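Local coordinates for dihydrodipicolinate reductase N-terminus domain-containing protein (PDB 6IAQ) that probably catalyses the NADP(H)-dependent reductive amination of ketones to amines, as a native amine dehydrogenase built on a Rossmann-type cofactor domain, at residues E109-W114 and V325-L330; F144-I149 and L208-A213; N169-G174 and G272-P277; E279-E284 and V300-T305. One frame throughout, in Å; residues are numbered along the deposited sequence.

Contacts 1 and 2 lie together, their centres about 10 Å apart, and contacts 3 and 4 form a second pair about 11 Å apart. Tyr112 packs against Asp209 and Ala213 of helix 203-215, tying contact 1 to contact 2. Contacts 3 and 4 meet where Asp172 O accepts from Gln303 NE2. Asn283 ND2 bonds Phe144 O and joins contact 4 to contact 2. The NADP lies near all four: contact 3 binds its phosphate through Gly174, whereas the side chains of Leu111, Trp145 and Thr302 come to within about 7, 6 and 6 Å of it. Contacts 2, 3 and 4 are nested in the chain loop that contact 1 closes.

Contact 1. Residues E109-W114 and V325-L330; sequences EMLYPW and VTVDRL
Thr326 is turned about its first torsion (chi1 56°) so that OG1 sits between the backbone N and the carbonyl carbon, leaving CG2 anti to the carbonyl and aimed at 109-114; Tyr112, with CG trans to its own N (chi1 -159°), brings CD1 against that methyl. The methyl CG2 of Thr326 is the centre of the packing. Thr326 CG2 lies 3.6 Å from Leu111 O and 3.8 Å from Tyr112 CD1, and it also touches Trp114 NE1 and, more distantly, the Pro113 ring. The Trp114 indole in turn places CD1 over one face of the Tyr112 ring, toward its rim. Beside this cluster, Leu111 CD1 meets Val327 CG2 at 3.9 Å, the two side chains crossing at about a right angle.

The polar links between the loops run through water. One water donates to Leu111 O and accepts from Val327 N, bridging the two backbones. A second accepts from Trp114 NE1 and donates to Thr326 OG1 at 2.6 Å. Thr326 OG1 spends its own proton on Asp328 OD1, 2.7 Å away, on the syn side of the carboxylate. Asp328 OD1 also lies at the edge of the Tyr112 ring, 4.0 Å from Tyr112 CD1, with ring and carboxylate planes 60° apart.

The contact joins the loop after strand 102-105, in the parallel Rossmann sheet, to the loop leaving its edge strand 323-324. Helix 203-215 receives Leu111 and Tyr112, helix 141-153 touches Leu111 and Val327, and helix 86-98 packs on Met110 and Pro113.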
# COMPACT_ATOMS: atom_id res chain seq x y z
N GLU A 109 -8.09 1.36 19.79
CA GLU A 109 -7.48 2.63 20.26
C GLU A 109 -5.95 2.51 20.23
O GLU A 109 -5.28 3.53 19.96
CB GLU A 109 -8.04 3.05 21.62
CG GLU A 109 -7.66 4.46 21.95
CD GLU A 109 -8.03 4.96 23.33
OE1 GLU A 109 -8.73 4.22 24.07
OE2 GLU A 109 -7.62 6.08 23.67
N MET A 110 -5.40 1.31 20.42
CA MET A 110 -3.93 1.12 20.44
C MET A 110 -3.35 1.30 19.02
O MET A 110 -2.13 1.35 18.89
CB MET A 110 -3.55 -0.26 20.98
CG MET A 110 -3.37 -0.29 22.50
SD MET A 110 -1.96 0.74 23.04
CE MET A 110 -0.59 -0.23 22.43
N LEU A 111 -4.19 1.39 17.97
CA LEU A 111 -3.68 1.64 16.59
C LEU A 111 -2.79 2.88 16.62
O LEU A 111 -1.67 2.85 16.00
CB LEU A 111 -4.86 1.83 15.63
CG LEU A 111 -4.46 2.06 14.17
CD1 LEU A 111 -3.93 0.79 13.54
CD2 LEU A 111 -5.65 2.63 13.40
N TYR A 112 -3.26 3.92 17.31
CA TYR A 112 -2.53 5.19 17.47
C TYR A 112 -3.11 5.91 18.69
O TYR A 112 -4.03 6.71 18.55
CB TYR A 112 -2.60 6.04 16.20
CG TYR A 112 -1.50 7.07 16.14
CD1 TYR A 112 -0.24 6.76 15.61
CD2 TYR A 112 -1.69 8.33 16.69
CE1 TYR A 112 0.78 7.70 15.61
CE2 TYR A 112 -0.68 9.28 16.70
CZ TYR A 112 0.56 8.95 16.16
OH TYR A 112 1.55 9.88 16.16
N PRO A 113 -2.63 5.58 19.91
CA PRO A 113 -3.28 6.03 21.14
C PRO A 113 -2.78 7.34 21.75
O PRO A 113 -3.40 7.80 22.71
CB PRO A 113 -2.96 4.87 22.07
CG PRO A 113 -1.53 4.50 21.69
CD PRO A 113 -1.52 4.65 20.19
N TRP A 114 -1.72 7.93 21.19
CA TRP A 114 -0.97 9.05 21.81
C TRP A 114 -1.91 10.25 22.08
O TRP A 114 -1.72 10.90 23.13
CB TRP A 114 0.19 9.47 20.91
CG TRP A 114 1.18 8.38 20.64
CD1 TRP A 114 1.29 7.68 19.48
CD2 TRP A 114 2.17 7.84 21.53
NE1 TRP A 114 2.29 6.75 19.59
CE2 TRP A 114 2.87 6.84 20.83
CE3 TRP A 114 2.57 8.13 22.84
CZ2 TRP A 114 3.92 6.10 21.39
CZ3 TRP A 114 3.61 7.41 23.40
CH2 TRP A 114 4.28 6.40 22.69
N VAL A 325 5.17 0.86 19.69
CA VAL A 325 5.55 1.09 18.26
C VAL A 325 4.28 0.95 17.41
O VAL A 325 3.71 -0.15 17.37
CB VAL A 325 6.68 0.14 17.82
CG1 VAL A 325 7.06 0.42 16.37
CG2 VAL A 325 7.92 0.26 18.71
N THR A 326 3.84 2.02 16.78
CA THR A 326 2.65 2.08 15.92
C THR A 326 2.99 1.58 14.51
O THR A 326 4.14 1.68 14.06
CB THR A 326 2.07 3.50 15.91
OG1 THR A 326 3.10 4.40 15.50
CG2 THR A 326 1.54 3.89 17.26
N VAL A 327 1.99 1.04 13.83
CA VAL A 327 2.17 0.25 12.57
C VAL A 327 2.65 1.13 11.41
O VAL A 327 3.25 0.60 10.50
CB VAL A 327 0.86 -0.49 12.23
CG1 VAL A 327 0.63 -1.61 13.24
CG2 VAL A 327 -0.32 0.47 12.12
N ASP A 328 2.37 2.42 11.43
CA ASP A 328 2.91 3.40 10.45
C ASP A 328 4.44 3.44 10.52
O ASP A 328 5.04 3.82 9.50
CB ASP A 328 2.34 4.80 10.70
CG ASP A 328 2.63 5.32 12.10
OD1 ASP A 328 2.12 4.74 13.06
OD2 ASP A 328 3.37 6.29 12.20
N ARG A 329 5.06 3.06 11.64
CA ARG A 329 6.52 3.16 11.88
C ARG A 329 7.19 1.80 11.65
O ARG A 329 8.43 1.74 11.63
CB ARG A 329 6.81 3.64 13.31
CG ARG A 329 6.33 5.06 13.59
CD ARG A 329 6.94 5.64 14.86
N LEU A 330 6.42 0.72 11.47
CA LEU A 330 7.00 -0.63 11.28
C LEU A 330 7.39 -0.80 9.81
O LEU A 330 6.88 -0.07 8.96
CB LEU A 330 5.98 -1.68 11.71
CG LEU A 330 5.74 -1.76 13.21
CD1 LEU A 330 4.61 -2.74 13.51
CD2 LEU A 330 7.00 -2.18 13.97
O HOH W 1 -0.12 0.69 15.80
O HOH W 2 4.08 5.88 17.39

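Contact 2. Residues F144-I149 and L208-A213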
# COMPACT_ATOMS: atom_id res chain seq x y z
N PHE A 144 -5.64 -1.45 5.69
CA PHE A 144 -6.78 -0.97 4.86
C PHE A 144 -7.20 0.45 5.21
O PHE A 144 -7.79 1.09 4.34
CB PHE A 144 -7.93 -1.97 4.95
CG PHE A 144 -7.59 -3.28 4.29
CD1 PHE A 144 -7.57 -3.39 2.90
CD2 PHE A 144 -7.20 -4.37 5.05
CE1 PHE A 144 -7.23 -4.60 2.31
CE2 PHE A 144 -6.83 -5.56 4.45
CZ PHE A 144 -6.82 -5.67 3.07
N TRP A 145 -6.88 0.95 6.41
CA TRP A 145 -7.28 2.32 6.81
C TRP A 145 -6.05 3.21 7.05
O TRP A 145 -6.25 4.43 7.12
CB TRP A 145 -8.22 2.33 8.02
CG TRP A 145 -9.53 1.64 7.81
CD1 TRP A 145 -10.10 1.31 6.61
CD2 TRP A 145 -10.45 1.23 8.82
NE1 TRP A 145 -11.32 0.71 6.82
CE2 TRP A 145 -11.55 0.62 8.16
CE3 TRP A 145 -10.42 1.23 10.22
CZ2 TRP A 145 -12.61 0.04 8.86
CZ3 TRP A 145 -11.50 0.70 10.91
CH2 TRP A 145 -12.57 0.10 10.24
N VAL A 146 -4.84 2.65 7.18
CA VAL A 146 -3.64 3.47 7.49
C VAL A 146 -2.57 3.32 6.40
O VAL A 146 -2.42 4.27 5.61
CB VAL A 146 -3.09 3.17 8.89
CG1 VAL A 146 -1.85 3.99 9.18
CG2 VAL A 146 -4.15 3.33 9.97
N ASN A 147 -1.83 2.21 6.35
CA ASN A 147 -0.61 2.10 5.53
C ASN A 147 -0.93 2.15 4.00
O ASN A 147 -0.14 2.77 3.25
CB ASN A 147 0.21 0.87 5.91
CG ASN A 147 0.98 1.09 7.22
OD1 ASN A 147 1.84 1.94 7.28
ND2 ASN A 147 0.66 0.37 8.29
N MET A 148 -2.01 1.50 3.54
CA MET A 148 -2.36 1.52 2.10
C MET A 148 -2.89 2.91 1.72
O MET A 148 -2.68 3.34 0.56
CB MET A 148 -3.46 0.49 1.77
CG MET A 148 -3.60 0.30 0.26
SD MET A 148 -4.67 -1.09 -0.08
CE MET A 148 -3.44 -2.38 0.01
N ILE A 149 -3.53 3.59 2.66
CA ILE A 149 -4.05 4.95 2.42
C ILE A 149 -2.89 5.95 2.35
O ILE A 149 -2.86 6.77 1.41
CB ILE A 149 -5.12 5.36 3.44
CG1 ILE A 149 -6.26 4.35 3.52
CG2 ILE A 149 -5.64 6.75 3.13
CD1 ILE A 149 -6.80 3.87 2.17
N LEU A 208 -7.43 8.52 11.84
CA LEU A 208 -7.05 9.86 11.32
C LEU A 208 -5.85 10.42 12.09
O LEU A 208 -5.00 11.06 11.45
CB LEU A 208 -8.27 10.78 11.37
CG LEU A 208 -9.45 10.36 10.50
CD1 LEU A 208 -10.52 11.43 10.45
CD2 LEU A 208 -9.01 9.95 9.10
N ASP A 209 -5.71 10.14 13.39
CA ASP A 209 -4.52 10.61 14.16
C ASP A 209 -3.28 9.98 13.52
O ASP A 209 -2.28 10.67 13.36
CB ASP A 209 -4.61 10.26 15.65
CG ASP A 209 -5.64 11.06 16.45
OD1 ASP A 209 -6.11 12.10 15.95
OD2 ASP A 209 -5.97 10.63 17.60
N ALA A 210 -3.34 8.70 13.16
CA ALA A 210 -2.22 7.97 12.54
C ALA A 210 -1.88 8.60 11.18
O ALA A 210 -0.67 8.80 10.92
CB ALA A 210 -2.54 6.50 12.39
N LEU A 211 -2.88 8.88 10.33
CA LEU A 211 -2.62 9.41 8.96
C LEU A 211 -2.01 10.81 9.08
O LEU A 211 -1.03 11.09 8.40
CB LEU A 211 -3.93 9.41 8.16
CG LEU A 211 -4.40 8.05 7.67
CD1 LEU A 211 -5.74 8.18 6.99
CD2 LEU A 211 -3.39 7.41 6.73
N VAL A 212 -2.58 11.64 9.94
CA VAL A 212 -2.10 13.03 10.17
C VAL A 212 -0.65 13.00 10.67
O VAL A 212 0.19 13.73 10.10
CB VAL A 212 -3.04 13.77 11.12
CG1 VAL A 212 -2.44 15.06 11.67
CG2 VAL A 212 -4.39 14.04 10.45
N ALA A 213 -0.35 12.17 11.68
CA ALA A 213 1.00 12.06 12.26
C ALA A 213 1.97 11.51 11.21
O ALA A 213 3.09 12.05 11.08
CB ALA A 213 0.97 11.20 13.50
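Leu211 is the bump here: its forked end reaches from helix 203-215 into the hollow on helix 141-153 formed by the backbone at Trp145 and Val146 and the side chain of Ile149. With CG anti to the carbonyl carbon (chi1 -75°), the fork extends across the gap and its two methyls divide the work. Leu211 CD2 presses on Val146 O at 3.5 Å. Leu211 CD1 rests 3.8 Å from Trp145 O, and the same Leu211 CD1 lies 4.1 Å from Ile149 CG2. Next to Leu211 in the chain, Ala210 offers the shallow place and the valine is the bump: Val146 CG1 meets the methyl Ala210 CB, 4.1 Å away. The short segments run nearly parallel, 16° between their directions, with axes 9.4 Å apart. Around Val146 the first helix widens into a pi-type turn spanning 144-147.

All five touching residues are buried. Beyond them, Leu208 and Val212 face strands 249-260 and 265-273, and Met148 packs on Leu151 of the second subunit.

The joint is essentially apolar, consistent with hydrophobic packing. One polar atom, Trp145 O, is buried here under the Leu211 methyl with no partner in the model; this probably carries a cost.

Contact 3. Residues N169-G174 and G272-P277. With NAP (NADP nicotinamide-adenine-dinucleotide phosphate), chain F.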
# COMPACT_ATOMS: atom_id res chain seq x y z
N ASN A 169 -19.42 -5.93 9.75
CA ASN A 169 -20.54 -6.73 10.29
C ASN A 169 -20.22 -7.15 11.74
O ASN A 169 -19.32 -7.97 11.93
CB ASN A 169 -20.79 -7.94 9.41
CG ASN A 169 -22.02 -8.72 9.79
OD1 ASN A 169 -22.76 -8.32 10.68
ND2 ASN A 169 -22.25 -9.82 9.10
N VAL A 170 -20.99 -6.64 12.71
CA VAL A 170 -20.98 -7.13 14.11
C VAL A 170 -20.92 -8.66 14.16
O VAL A 170 -20.19 -9.20 14.98
CB VAL A 170 -22.20 -6.58 14.87
CG1 VAL A 170 -22.48 -7.37 16.14
CG2 VAL A 170 -21.99 -5.13 15.19
N ASP A 171 -21.70 -9.35 13.33
CA ASP A 171 -21.86 -10.82 13.45
C ASP A 171 -20.63 -11.56 12.92
O ASP A 171 -20.61 -12.78 13.02
CB ASP A 171 -23.16 -11.29 12.79
CG ASP A 171 -24.34 -11.21 13.76
OD1 ASP A 171 -24.15 -10.70 14.89
OD2 ASP A 171 -25.44 -11.65 13.38
N ASP A 172 -19.63 -10.86 12.39
CA ASP A 172 -18.31 -11.48 12.06
C ASP A 172 -17.44 -11.56 13.32
O ASP A 172 -16.40 -12.21 13.24
CB ASP A 172 -17.55 -10.69 10.98
CG ASP A 172 -18.03 -10.92 9.56
OD1 ASP A 172 -18.81 -11.88 9.32
OD2 ASP A 172 -17.60 -10.15 8.67
N PHE A 173 -17.83 -10.92 14.43
CA PHE A 173 -16.99 -10.74 15.65
C PHE A 173 -17.78 -11.19 16.88
O PHE A 173 -18.94 -11.65 16.74
CB PHE A 173 -16.54 -9.28 15.75
CG PHE A 173 -15.89 -8.81 14.47
CD1 PHE A 173 -14.61 -9.25 14.13
CD2 PHE A 173 -16.57 -7.99 13.59
CE1 PHE A 173 -14.03 -8.84 12.94
CE2 PHE A 173 -15.99 -7.60 12.39
CZ PHE A 173 -14.72 -8.03 12.07
N GLY A 174 -17.15 -11.08 18.05
CA GLY A 174 -17.67 -11.69 19.29
C GLY A 174 -18.48 -10.72 20.14
O GLY A 174 -18.63 -9.53 19.81
N GLY A 272 -20.37 -0.01 11.95
CA GLY A 272 -20.26 -1.35 12.53
C GLY A 272 -21.62 -1.78 13.00
O GLY A 272 -22.12 -1.18 14.00
N ARG A 273 -22.23 -2.75 12.31
CA ARG A 273 -23.64 -3.12 12.58
C ARG A 273 -23.90 -4.57 12.21
O ARG A 273 -23.14 -5.16 11.43
CB ARG A 273 -24.59 -2.18 11.83
CG ARG A 273 -24.56 -2.34 10.31
CD ARG A 273 -25.34 -1.27 9.52
NE ARG A 273 -25.34 -1.75 8.14
CZ ARG A 273 -24.32 -1.61 7.29
NH1 ARG A 273 -23.25 -0.90 7.64
NH2 ARG A 273 -24.37 -2.20 6.11
N VAL A 274 -24.99 -5.12 12.73
CA VAL A 274 -25.49 -6.44 12.32
C VAL A 274 -25.98 -6.31 10.87
O VAL A 274 -26.76 -5.39 10.59
CB VAL A 274 -26.58 -6.97 13.25
CG1 VAL A 274 -27.08 -8.32 12.81
CG2 VAL A 274 -26.10 -7.03 14.70
N TYR A 275 -25.50 -7.19 9.98
CA TYR A 275 -25.93 -7.21 8.57
C TYR A 275 -27.18 -8.09 8.41
O TYR A 275 -27.32 -9.15 9.08
CB TYR A 275 -24.84 -7.79 7.67
CG TYR A 275 -23.69 -6.87 7.36
CD1 TYR A 275 -23.50 -5.66 8.01
CD2 TYR A 275 -22.74 -7.28 6.45
CE1 TYR A 275 -22.41 -4.85 7.72
CE2 TYR A 275 -21.65 -6.48 6.14
CZ TYR A 275 -21.48 -5.27 6.78
OH TYR A 275 -20.38 -4.52 6.48
N GLY A 276 -28.05 -7.67 7.52
CA GLY A 276 -29.09 -8.54 6.96
C GLY A 276 -28.55 -9.24 5.72
O GLY A 276 -27.43 -8.97 5.28
N PRO A 277 -29.32 -10.18 5.13
CA PRO A 277 -28.90 -10.87 3.90
C PRO A 277 -28.53 -9.90 2.77
O PRO A 277 -29.16 -8.85 2.66
CB PRO A 277 -30.14 -11.71 3.54
CG PRO A 277 -30.84 -11.93 4.86
CD PRO A 277 -30.62 -10.64 5.62
PA NAP F . -14.95 -11.80 21.87
O1A NAP F . -15.28 -12.97 21.07
O2A NAP F . -15.93 -11.14 22.88
O5B NAP F . -13.57 -12.16 22.65
C5B NAP F . -13.07 -11.39 23.76
C4B NAP F . -12.28 -12.33 24.66
O4B NAP F . -11.69 -11.62 25.75
C3B NAP F . -13.11 -13.48 25.30
O3B NAP F . -12.35 -14.67 25.00
C2B NAP F . -13.10 -13.24 26.80
O2B NAP F . -12.95 -14.45 27.59
C1B NAP F . -11.80 -12.51 26.91
N9A NAP F . -11.59 -11.66 28.08
C8A NAP F . -12.31 -10.60 28.51
N7A NAP F . -11.69 -10.07 29.57
C5A NAP F . -10.54 -10.75 29.75
C6A NAP F . -9.37 -10.72 30.67
N6A NAP F . -9.30 -9.82 31.65
N1A NAP F . -8.40 -11.62 30.51
C2A NAP F . -8.40 -12.55 29.53
N3A NAP F . -9.42 -12.66 28.64
C4A NAP F . -10.47 -11.81 28.77
O3 NAP F . -14.49 -10.54 20.92
PN NAP F . -13.57 -10.66 19.54
O1N NAP F . -14.39 -10.61 18.29
O2N NAP F . -12.57 -11.76 19.67
O5D NAP F . -12.92 -9.22 19.79
C5D NAP F . -11.98 -8.90 20.83
C4D NAP F . -11.50 -7.47 20.80
O4D NAP F . -10.74 -7.29 19.56
C3D NAP F . -12.64 -6.50 20.85
O3D NAP F . -12.38 -5.39 21.69
C2D NAP F . -12.76 -6.04 19.39
O2D NAP F . -13.37 -4.75 19.33
C1D NAP F . -11.28 -6.13 18.92
N1N NAP F . -11.17 -6.29 17.46
C2N NAP F . -10.36 -5.46 16.82
C3N NAP F . -10.28 -5.53 15.44
C7N NAP F . -9.33 -4.64 14.66
O7N NAP F . -9.44 -4.67 13.44
N7N NAP F . -8.39 -3.90 15.28
C4N NAP F . -11.03 -6.49 14.76
C5N NAP F . -11.87 -7.35 15.46
C6N NAP F . -11.90 -7.21 16.82
P2B NAP F . -14.04 -15.62 27.58
O1X NAP F . -14.02 -16.27 26.22
O2X NAP F . -13.47 -16.67 28.53
O3X NAP F . -15.26 -14.81 28.02
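Asn169 OD1 is gripped by two backbone N-H groups that arrive from opposite faces of its amide plane: Tyr275 N from across the contact at 3.0 Å and Asp171 N from its own loop, also at 3.0 Å. The second bond closes an Asx turn. Both donors stand well out of the carbonyl plane, Tyr275 N by 56°, and the pair should restrain the amide's rotation. CG of Asn169 lies trans to its backbone N (chi1 -173°), which lays CB over the centre of the Tyr275 ring and the amide over its CG end. Asn169 CB sits 3.5 Å from the centroid of the Tyr275 ring in a CH-pi contact, and the amide makes an offset stack, its plane only 5° from that of the ring. The hydroxyl of Tyr275 bonds Ser167 OG.

The main chains are joined by Val170 N to Arg273 O at 2.9 Å, a bond of the parallel bridge between Asn169 and Arg273. Val170 CG1 then meets Val274 CG2 at 3.9 Å, and Val274 CG1 touches Asp171 OD2, an oxygen that accepts from Glu238 N. Tyr275 CE1 lies over one face of the Arg273 guanidinium, toward its rim, and Arg273 forms a salt bridge with Glu279.

Farther along the loop, Gly174 N donates to the NADP phosphate oxygen O1N, beside the nicotinamide ribose and 2.8 Å away, while the Phe173 ring lies by C5N of the nicotinamide.

The contact sits where neighbouring parallel strands 158-169 and 265-273 of the mixed sheet end together. Val274 is covered by strand 235-237, and Gly174 is the N-cap of helix 175-180 at the cofactor.

Contact 4. Residues E279-E284 and V300-T305; sequences EGDINE and VPTQTT
Asp281 and Val300 bring the two backbones to 5.7 Å between CA atoms, on the run leading into strand 282-288 on one side and where an inverse gamma turn centred on Pro301 leads into helix 302-312 on the other. The one direct hydrogen bond between the segments is from Thr302 OG1 to Asp281 OD2, 2.7 Å long. The hydroxyl meets the carboxylate from above its plane, 39° out of it, and Thr302 CB lies close to the same oxygen. Asp281 CG is anti to its carbonyl carbon (chi1 -65°), a setting that swings OD2 to the helix start. A water there accepts from Gln303 N; it lies 3.2 Å from Asp281 OD2 and may donate to it. The other oxygen, OD1, makes a weak hydrogen bond with Tyr275 OH.

Val300 provides the apolar half of the contact. Its CG1, placed between N and the carbonyl carbon, presses on Asp281 CB at 3.8 Å and reaches Asn283 CB at 4.2 Å. Asn283 OD1 bonds Trp285 NE1. Within the helix start, Pro301 O accepts both Thr305 N and Thr305 OG1, the latter at 2.9 Å. Tyr140 packs against Val300, Thr302 and Thr305, and Pro291 of the second subunit lies on Thr304 and Thr305.

Across the segments, then, the polar chemistry rests on Asp281 OD2 taking the Thr302 hydroxyl. Val300 O, 3.4 Å from Asp281 OD2, is a second acceptor close by that gives it no bond. The shared proton ties the approach to the strand to the first turn of the helix, near the cofactor pocket, and probably fixes which way the threonine hydroxyl is turned.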
# COMPACT_ATOMS: atom_id res chain seq x y z
N GLU A 279 -25.90 -7.93 2.42
CA GLU A 279 -24.98 -6.81 2.75
C GLU A 279 -23.54 -7.33 2.75
O GLU A 279 -23.32 -8.46 3.10
CB GLU A 279 -25.38 -6.16 4.08
CG GLU A 279 -26.74 -5.53 4.03
CD GLU A 279 -27.04 -4.68 5.25
OE1 GLU A 279 -27.51 -5.26 6.26
OE2 GLU A 279 -26.74 -3.47 5.19
N GLY A 280 -22.60 -6.48 2.38
CA GLY A 280 -21.17 -6.82 2.36
C GLY A 280 -20.33 -5.68 2.89
O GLY A 280 -20.79 -4.49 2.81
N ASP A 281 -19.16 -6.01 3.42
CA ASP A 281 -18.18 -5.01 3.90
C ASP A 281 -17.72 -4.14 2.74
O ASP A 281 -17.65 -4.66 1.57
CB ASP A 281 -16.96 -5.69 4.55
CG ASP A 281 -17.29 -6.46 5.82
OD1 ASP A 281 -18.48 -6.42 6.25
OD2 ASP A 281 -16.36 -7.13 6.34
N ILE A 282 -17.34 -2.91 3.06
CA ILE A 282 -16.73 -1.99 2.07
C ILE A 282 -15.52 -1.29 2.67
O ILE A 282 -15.46 -1.04 3.89
CB ILE A 282 -17.74 -1.00 1.48
CG1 ILE A 282 -18.21 0.05 2.47
CG2 ILE A 282 -18.92 -1.73 0.81
CD1 ILE A 282 -18.55 1.34 1.78
N ASN A 283 -14.59 -0.97 1.78
CA ASN A 283 -13.45 -0.08 2.04
C ASN A 283 -13.27 0.81 0.80
O ASN A 283 -12.73 0.33 -0.19
CB ASN A 283 -12.17 -0.86 2.32
CG ASN A 283 -11.10 0.05 2.87
OD1 ASN A 283 -11.38 0.80 3.82
ND2 ASN A 283 -9.89 -0.05 2.35
N GLU A 284 -13.76 2.05 0.86
CA GLU A 284 -13.78 2.96 -0.32
C GLU A 284 -13.15 4.29 0.10
O GLU A 284 -13.65 4.91 1.05
CB GLU A 284 -15.18 3.20 -0.84
CG GLU A 284 -15.87 1.97 -1.36
CD GLU A 284 -17.31 2.17 -1.82
OE1 GLU A 284 -17.90 3.27 -1.61
OE2 GLU A 284 -17.87 1.21 -2.32
N VAL A 300 -14.47 -6.60 1.09
CA VAL A 300 -13.16 -6.77 1.75
C VAL A 300 -13.31 -7.76 2.91
O VAL A 300 -14.30 -7.70 3.65
CB VAL A 300 -12.62 -5.40 2.20
CG1 VAL A 300 -13.52 -4.72 3.22
CG2 VAL A 300 -11.20 -5.52 2.71
N PRO A 301 -12.41 -8.76 3.03
CA PRO A 301 -12.49 -9.75 4.11
C PRO A 301 -11.98 -9.22 5.46
O PRO A 301 -10.88 -9.57 5.86
CB PRO A 301 -11.61 -10.89 3.58
CG PRO A 301 -10.59 -10.18 2.73
CD PRO A 301 -11.36 -9.07 2.05
N THR A 302 -12.79 -8.38 6.11
CA THR A 302 -12.40 -7.67 7.36
C THR A 302 -12.02 -8.70 8.43
O THR A 302 -10.99 -8.57 9.05
CB THR A 302 -13.53 -6.76 7.84
OG1 THR A 302 -13.97 -5.97 6.72
CG2 THR A 302 -13.14 -5.87 9.01
N GLN A 303 -12.85 -9.70 8.66
CA GLN A 303 -12.64 -10.70 9.73
C GLN A 303 -11.31 -11.42 9.50
O GLN A 303 -10.51 -11.50 10.42
CB GLN A 303 -13.81 -11.70 9.74
CG GLN A 303 -13.75 -12.66 10.93
CD GLN A 303 -14.53 -13.92 10.66
OE1 GLN A 303 -14.13 -14.74 9.85
NE2 GLN A 303 -15.65 -14.07 11.34
N THR A 304 -11.06 -11.95 8.32
CA THR A 304 -9.85 -12.76 8.09
C THR A 304 -8.63 -11.84 8.22
O THR A 304 -7.65 -12.28 8.87
CB THR A 304 -9.86 -13.51 6.77
OG1 THR A 304 -11.07 -14.25 6.66
CG2 THR A 304 -8.68 -14.44 6.62
N THR A 305 -8.64 -10.65 7.61
CA THR A 305 -7.44 -9.77 7.55
C THR A 305 -7.23 -9.07 8.90
O THR A 305 -6.11 -8.57 9.15
CB THR A 305 -7.47 -8.79 6.38
OG1 THR A 305 -8.59 -7.90 6.52
CG2 THR A 305 -7.53 -9.49 5.03
O HOH W 3 -15.29 -10.04 7.00